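Local structure of hemolysin BL lytic component L1 (Bacillus cereus, 7NMQ) at residues L26-M31 with Y68-A73; P75-T80 with K133-F138. The protein is a lytic component of the hemolysin BL enterotoxin, an alpha-helical pore-forming toxin, and probably acts with partner components to breach host cell membranes. All coordinates share one frame; numbering follows the deposited sequence.

Interaction 1 (L26-M31 with Y68-A73)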
loop_
_atom_site.group_PDB
_atom_site.type_symbol
_atom_site.label_atom_id
_atom_site.label_comp_id
_atom_site.label_asym_id
_atom_site.label_seq_id
_atom_site.Cartn_x
_atom_site.Cartn_y
_atom_site.Cartn_z
ATOM N N LEU A 26 2.023 -8.139 -0.369
ATOM C CA LEU A 26 1.391 -9.433 -0.726
ATOM C C LEU A 26 1.697 -9.760 -2.190
ATOM O O LEU A 26 2.195 -10.854 -2.485
ATOM C CB LEU A 26 -0.124 -9.399 -0.518
ATOM C CG LEU A 26 -0.627 -9.581 0.911
ATOM C CD1 LEU A 26 -1.839 -10.495 0.918
ATOM C CD2 LEU A 26 0.450 -10.130 1.807
ATOM N N TYR A 27 1.377 -8.847 -3.089
ATOM C CA TYR A 27 1.553 -9.090 -4.532
ATOM C C TYR A 27 3.031 -9.327 -4.797
ATOM O O TYR A 27 3.375 -10.286 -5.533
ATOM C CB TYR A 27 1.094 -7.885 -5.355
ATOM C CG TYR A 27 -0.388 -7.693 -5.431
ATOM C CD1 TYR A 27 -1.271 -8.758 -5.415
ATOM C CD2 TYR A 27 -0.928 -6.410 -5.567
ATOM C CE1 TYR A 27 -2.647 -8.562 -5.471
ATOM C CE2 TYR A 27 -2.299 -6.210 -5.628
ATOM C CZ TYR A 27 -3.166 -7.281 -5.602
ATOM O OH TYR A 27 -4.513 -7.047 -5.674
ATOM N N ALA A 28 3.939 -8.532 -4.237
ATOM C CA ALA A 28 5.379 -8.713 -4.528
ATOM C C ALA A 28 5.822 -10.095 -4.057
ATOM O O ALA A 28 6.578 -10.814 -4.766
ATOM C CB ALA A 28 6.165 -7.618 -3.866
ATOM N N LYS A 29 5.423 -10.476 -2.865
ATOM C CA LYS A 29 5.889 -11.757 -2.309
ATOM C C LYS A 29 5.327 -12.903 -3.161
ATOM O O LYS A 29 5.988 -13.951 -3.332
ATOM C CB LYS A 29 5.485 -11.846 -0.848
ATOM C CG LYS A 29 6.335 -10.973 0.047
ATOM C CD LYS A 29 5.726 -10.733 1.402
ATOM C CE LYS A 29 6.549 -9.796 2.261
ATOM N NZ LYS A 29 7.716 -10.499 2.852
ATOM N N THR A 30 4.123 -12.758 -3.649
ATOM C CA THR A 30 3.470 -13.784 -4.462
ATOM C C THR A 30 4.253 -13.927 -5.776
ATOM O O THR A 30 4.583 -15.063 -6.207
ATOM C CB THR A 30 1.992 -13.504 -4.690
ATOM O OG1 THR A 30 1.356 -13.336 -3.426
ATOM C CG2 THR A 30 1.368 -14.660 -5.429
ATOM N N MET A 31 4.580 -12.797 -6.405
ATOM C CA MET A 31 5.325 -12.807 -7.680
ATOM C C MET A 31 6.663 -13.517 -7.486
ATOM O O MET A 31 7.024 -14.318 -8.338
ATOM C CB MET A 31 5.569 -11.391 -8.200
ATOM C CG MET A 31 4.331 -10.743 -8.761
ATOM S SD MET A 31 3.270 -11.817 -9.729
ATOM C CE MET A 31 4.315 -12.037 -11.163
ATOM N N TYR A 68 12.311 -4.734 -6.208
ATOM C CA TYR A 68 12.511 -3.271 -6.189
ATOM C C TYR A 68 11.470 -2.686 -5.239
ATOM O O TYR A 68 11.816 -1.786 -4.456
ATOM C CB TYR A 68 12.293 -2.640 -7.561
ATOM C CG TYR A 68 12.603 -1.171 -7.589
ATOM C CD1 TYR A 68 13.892 -0.727 -7.785
ATOM C CD2 TYR A 68 11.595 -0.225 -7.401
ATOM C CE1 TYR A 68 14.174 0.633 -7.800
ATOM C CE2 TYR A 68 11.858 1.136 -7.459
ATOM C CZ TYR A 68 13.154 1.559 -7.643
ATOM O OH TYR A 68 13.446 2.888 -7.689
ATOM N N TRP A 69 10.224 -3.128 -5.314
ATOM C CA TRP A 69 9.190 -2.678 -4.337
ATOM C C TRP A 69 9.744 -2.915 -2.936
ATOM O O TRP A 69 9.739 -1.988 -2.089
ATOM C CB TRP A 69 7.826 -3.359 -4.529
ATOM C CG TRP A 69 6.989 -3.216 -3.297
ATOM C CD1 TRP A 69 6.747 -4.152 -2.339
ATOM C CD2 TRP A 69 6.434 -1.982 -2.801
ATOM N NE1 TRP A 69 6.031 -3.602 -1.301
ATOM C CE2 TRP A 69 5.845 -2.267 -1.547
ATOM C CE3 TRP A 69 6.394 -0.679 -3.307
ATOM C CZ2 TRP A 69 5.165 -1.301 -0.806
ATOM C CZ3 TRP A 69 5.746 0.272 -2.551
ATOM C CH2 TRP A 69 5.138 -0.035 -1.340
ATOM N N LEU A 70 10.130 -4.145 -2.630
ATOM C CA LEU A 70 10.431 -4.515 -1.233
ATOM C C LEU A 70 11.682 -3.795 -0.746
ATOM O O LEU A 70 11.711 -3.421 0.446
ATOM C CB LEU A 70 10.610 -6.030 -1.105
ATOM C CG LEU A 70 9.380 -6.905 -1.367
ATOM C CD1 LEU A 70 9.787 -8.381 -1.536
ATOM C CD2 LEU A 70 8.332 -6.742 -0.269
ATOM N N ASP A 71 12.677 -3.588 -1.588
ATOM C CA ASP A 71 14.005 -3.171 -1.118
ATOM C C ASP A 71 14.273 -1.690 -1.375
ATOM O O ASP A 71 15.147 -1.147 -0.693
ATOM C CB ASP A 71 15.108 -4.003 -1.743
ATOM C CG ASP A 71 15.018 -5.489 -1.423
ATOM O OD1 ASP A 71 14.412 -5.841 -0.389
ATOM O OD2 ASP A 71 15.577 -6.274 -2.185
ATOM N N THR A 72 13.594 -1.077 -2.336
ATOM C CA THR A 72 13.913 0.309 -2.740
ATOM C C THR A 72 12.676 1.211 -2.621
ATOM O O THR A 72 12.781 2.238 -1.909
ATOM C CB THR A 72 14.542 0.341 -4.130
ATOM O OG1 THR A 72 15.670 -0.532 -4.105
ATOM C CG2 THR A 72 14.946 1.743 -4.546
ATOM N N ALA A 73 11.566 0.893 -3.260
ATOM C CA ALA A 73 10.393 1.802 -3.279
ATOM C C ALA A 73 9.733 1.860 -1.907
ATOM O O ALA A 73 9.460 2.968 -1.373
ATOM C CB ALA A 73 9.405 1.373 -4.319
#
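The carbonyl oxygen of Y68, at the start of the turn that presents W69 and L70 to A28, is gripped by two backbone N-H groups. T72 N donates to Y68 O at 2.9 Å, and A73 N reaches the same oxygen from the opposite face of its plane. The second bond spans one residue more than an alpha-helical turn and marks a wider pi-type turn over 69-73. On helix 10-33, L26 O likewise takes two donors: the T30 backbone N-H, and the hydroxyl of T30, whose OG1 lies 2.8 Å from L26 O and 41° out of its carbonyl plane.

The contact itself is apolar and centres on the single methyl of A28. A28 CB lies 3.8 Å from W69 CD1, meeting the five-membered side of the indole obliquely. L70 joins from the next position, with its branch point CG 4.1 Å from A28 CB. With CG anti to the backbone N (chi1 162°), W69 swings its ring out beside the carbonyl carbon toward helix 10-33. There NE1 is hydrogen-bonded to D25 OD1. More loosely, K29 reaches L70 with CE alone, 4.3 Å from L70 CD2; its charged end has a cation-pi partner in F363.

The short segment axes approach to 9.9 Å, and their N-to-C directions differ by 125°, nearer antiparallel than parallel. An alanine methyl set against an indole and a leucine thus joins the first two helices, 10-33 and 45-103, in the long alpha-helical bundle of the ClyA-like Bacillus HBL toxins.

Interaction 2 (P75-T80 with K133-F138)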
loop_
_atom_site.group_PDB
_atom_site.type_symbol
_atom_site.label_atom_id
_atom_site.label_comp_id
_atom_site.label_asym_id
_atom_site.label_seq_id
_atom_site.Cartn_x
_atom_site.Cartn_y
_atom_site.Cartn_z
ATOM N N PRO A 75 10.923 1.396 1.224
ATOM C CA PRO A 75 11.599 2.213 2.232
ATOM C C PRO A 75 11.432 3.710 2.003
ATOM O O PRO A 75 11.450 4.431 2.985
ATOM C CB PRO A 75 13.076 1.838 2.122
ATOM C CG PRO A 75 13.056 0.459 1.511
ATOM C CD PRO A 75 11.808 0.356 0.675
ATOM N N GLN A 76 11.279 4.163 0.774
ATOM C CA GLN A 76 11.035 5.598 0.535
ATOM C C GLN A 76 9.650 6.015 1.024
ATOM O O GLN A 76 9.509 7.154 1.576
ATOM C CB GLN A 76 11.186 5.984 -0.928
ATOM C CG GLN A 76 12.600 5.851 -1.443
ATOM C CD GLN A 76 12.785 6.745 -2.652
ATOM O OE1 GLN A 76 11.975 7.631 -2.969
ATOM N NE2 GLN A 76 13.883 6.545 -3.320
ATOM N N ILE A 77 8.648 5.174 0.863
ATOM C CA ILE A 77 7.319 5.451 1.444
ATOM C C ILE A 77 7.425 5.400 2.960
ATOM O O ILE A 77 6.806 6.266 3.646
ATOM C CB ILE A 77 6.244 4.488 0.912
ATOM C CG1 ILE A 77 6.097 4.611 -0.595
ATOM C CG2 ILE A 77 4.916 4.744 1.593
ATOM C CD1 ILE A 77 5.068 3.707 -1.177
ATOM N N GLN A 78 8.126 4.422 3.502
ATOM C CA GLN A 78 8.298 4.335 4.977
ATOM C C GLN A 78 8.982 5.598 5.512
ATOM O O GLN A 78 8.627 6.016 6.649
ATOM C CB GLN A 78 9.114 3.102 5.329
ATOM C CG GLN A 78 8.316 1.841 5.060
ATOM C CD GLN A 78 9.140 0.590 5.164
ATOM O OE1 GLN A 78 10.331 0.606 4.899
ATOM N NE2 GLN A 78 8.483 -0.517 5.479
ATOM N N LYS A 79 9.925 6.186 4.783
ATOM C CA LYS A 79 10.614 7.434 5.239
ATOM C C LYS A 79 9.564 8.545 5.308
ATOM O O LYS A 79 9.736 9.447 6.167
ATOM C CB LYS A 79 11.770 7.803 4.321
ATOM C CG LYS A 79 12.527 9.069 4.645
ATOM C CD LYS A 79 13.252 9.029 5.924
ATOM C CE LYS A 79 14.356 10.067 5.990
ATOM N NZ LYS A 79 13.869 11.432 5.663
ATOM N N THR A 80 8.563 8.572 4.445
ATOM C CA THR A 80 7.488 9.597 4.484
ATOM C C THR A 80 6.830 9.506 5.870
ATOM O O THR A 80 6.492 10.503 6.489
ATOM C CB THR A 80 6.507 9.364 3.326
ATOM O OG1 THR A 80 7.266 9.344 2.107
ATOM C CG2 THR A 80 5.419 10.414 3.303
ATOM N N LYS A 133 7.961 10.967 -7.467
ATOM C CA LYS A 133 8.656 10.815 -8.778
ATOM C C LYS A 133 9.193 9.379 -8.879
ATOM O O LYS A 133 9.063 8.762 -9.986
ATOM C CB LYS A 133 9.765 11.867 -8.950
ATOM C CG LYS A 133 10.614 11.758 -10.222
ATOM C CD LYS A 133 9.899 11.353 -11.512
ATOM C CE LYS A 133 10.731 11.475 -12.779
ATOM N NZ LYS A 133 12.120 10.970 -12.617
ATOM N N MET A 134 9.835 8.884 -7.819
ATOM C CA MET A 134 10.348 7.491 -7.768
ATOM C C MET A 134 9.202 6.517 -8.042
ATOM O O MET A 134 9.373 5.580 -8.870
ATOM C CB MET A 134 11.053 7.246 -6.433
ATOM C CG MET A 134 11.568 5.877 -6.184
ATOM S SD MET A 134 10.303 4.627 -5.801
ATOM C CE MET A 134 9.723 5.281 -4.250
ATOM N N LEU A 135 8.029 6.744 -7.455
ATOM C CA LEU A 135 6.895 5.818 -7.680
ATOM C C LEU A 135 6.361 5.914 -9.098
ATOM O O LEU A 135 5.920 4.865 -9.629
ATOM C CB LEU A 135 5.779 6.043 -6.681
ATOM C CG LEU A 135 6.113 5.639 -5.268
ATOM C CD1 LEU A 135 4.972 6.048 -4.358
ATOM C CD2 LEU A 135 6.391 4.146 -5.155
ATOM N N GLN A 136 6.352 7.096 -9.688
ATOM C CA GLN A 136 5.863 7.260 -11.067
ATOM C C GLN A 136 6.795 6.488 -11.992
ATOM O O GLN A 136 6.254 5.772 -12.861
ATOM C CB GLN A 136 5.751 8.737 -11.445
ATOM C CG GLN A 136 4.991 8.889 -12.757
ATOM C CD GLN A 136 3.654 8.185 -12.675
ATOM O OE1 GLN A 136 3.363 7.228 -13.401
ATOM N NE2 GLN A 136 2.814 8.676 -11.782
ATOM N N ASP A 137 8.111 6.584 -11.785
ATOM C CA ASP A 137 9.109 5.849 -12.594
ATOM C C ASP A 137 8.818 4.336 -12.455
ATOM O O ASP A 137 8.809 3.590 -13.453
ATOM C CB ASP A 137 10.548 6.171 -12.203
ATOM C CG ASP A 137 11.018 7.587 -12.516
ATOM O OD1 ASP A 137 10.402 8.249 -13.384
ATOM O OD2 ASP A 137 12.021 8.000 -11.917
ATOM N N PHE A 138 8.579 3.890 -11.235
ATOM C CA PHE A 138 8.358 2.470 -10.951
ATOM C C PHE A 138 7.046 2.039 -11.578
ATOM O O PHE A 138 6.953 0.955 -12.175
ATOM C CB PHE A 138 8.346 2.262 -9.455
ATOM C CG PHE A 138 8.201 0.826 -9.035
ATOM C CD1 PHE A 138 8.923 -0.191 -9.651
ATOM C CD2 PHE A 138 7.381 0.511 -7.983
ATOM C CE1 PHE A 138 8.758 -1.513 -9.245
ATOM C CE2 PHE A 138 7.262 -0.792 -7.529
ATOM C CZ PHE A 138 7.984 -1.791 -8.150
#
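Q76 illustrates how a polar side chain can pack through its whole length against a methionine, here M134 of helix 107-154. At the root, Q76 CB is 3.7 Å from the terminal methyl, M134 CE. CG stays beside the same methyl, slightly farther off. The chain then continues extended (chi2 -157°), bringing the amide carbon CD to 3.8 Å from both M134 CE and M134 CG, so that it sits against two parts of one folded side chain. At the tip the amide divides its contacts: OE1 comes to 3.5 Å from M134 CE and also lies against M134 CB, while NE2 is 3.7 Å from M134 CG. These are van der Waals contacts along the methionine.

M134 meets the glutamine from the opposite direction. Its CG is anti to the backbone N (chi1 177°), and bends at chi2 and chi3 curl the methyl back, so that CB, CG and CE all border the glutamine. One residue farther along each segment, I77 and L135 add an aliphatic contact. I77 CD1 and L135 CD1 are 4.0 Å apart, and the two side chains cross at about a right angle.

The charged groups take no part in this contact. Within the second segment, K133 NZ bridges to the syn lone pair of D137 OD2 at 3.1 Å. K79 instead spans the two helices, forming a salt bridge with E127.

V131, one turn before L135 on the partner helix, extends the contact with Q76. Two further long helices flank it: T17 and I21 of helix 10-33 pack on I77, and I301 and L304 of helix 275-325 on L135.

Overall arrangement
Interactions 1 and 2 follow one another along helix 45-103, which supplies one segment to each, and their centres lie 13 Å apart. They form a continuous region of packing: W69 CH2 of interaction 1 is 3.7 Å from I77 CD1 of interaction 2, and Y68 CD2 comes to 3.5 Å from F138 CD1, the two rings meeting at about 45°. From one segment to the next the helix goes from the wide turn at 69-73 to the kink at P75. Helix 45-103 therefore packs against helix 10-33 through one segment and helix 107-154 through the next. The centres of both contacts lie about 11 Å from the centre of the chain, with all residues outside the predicted transmembrane segments.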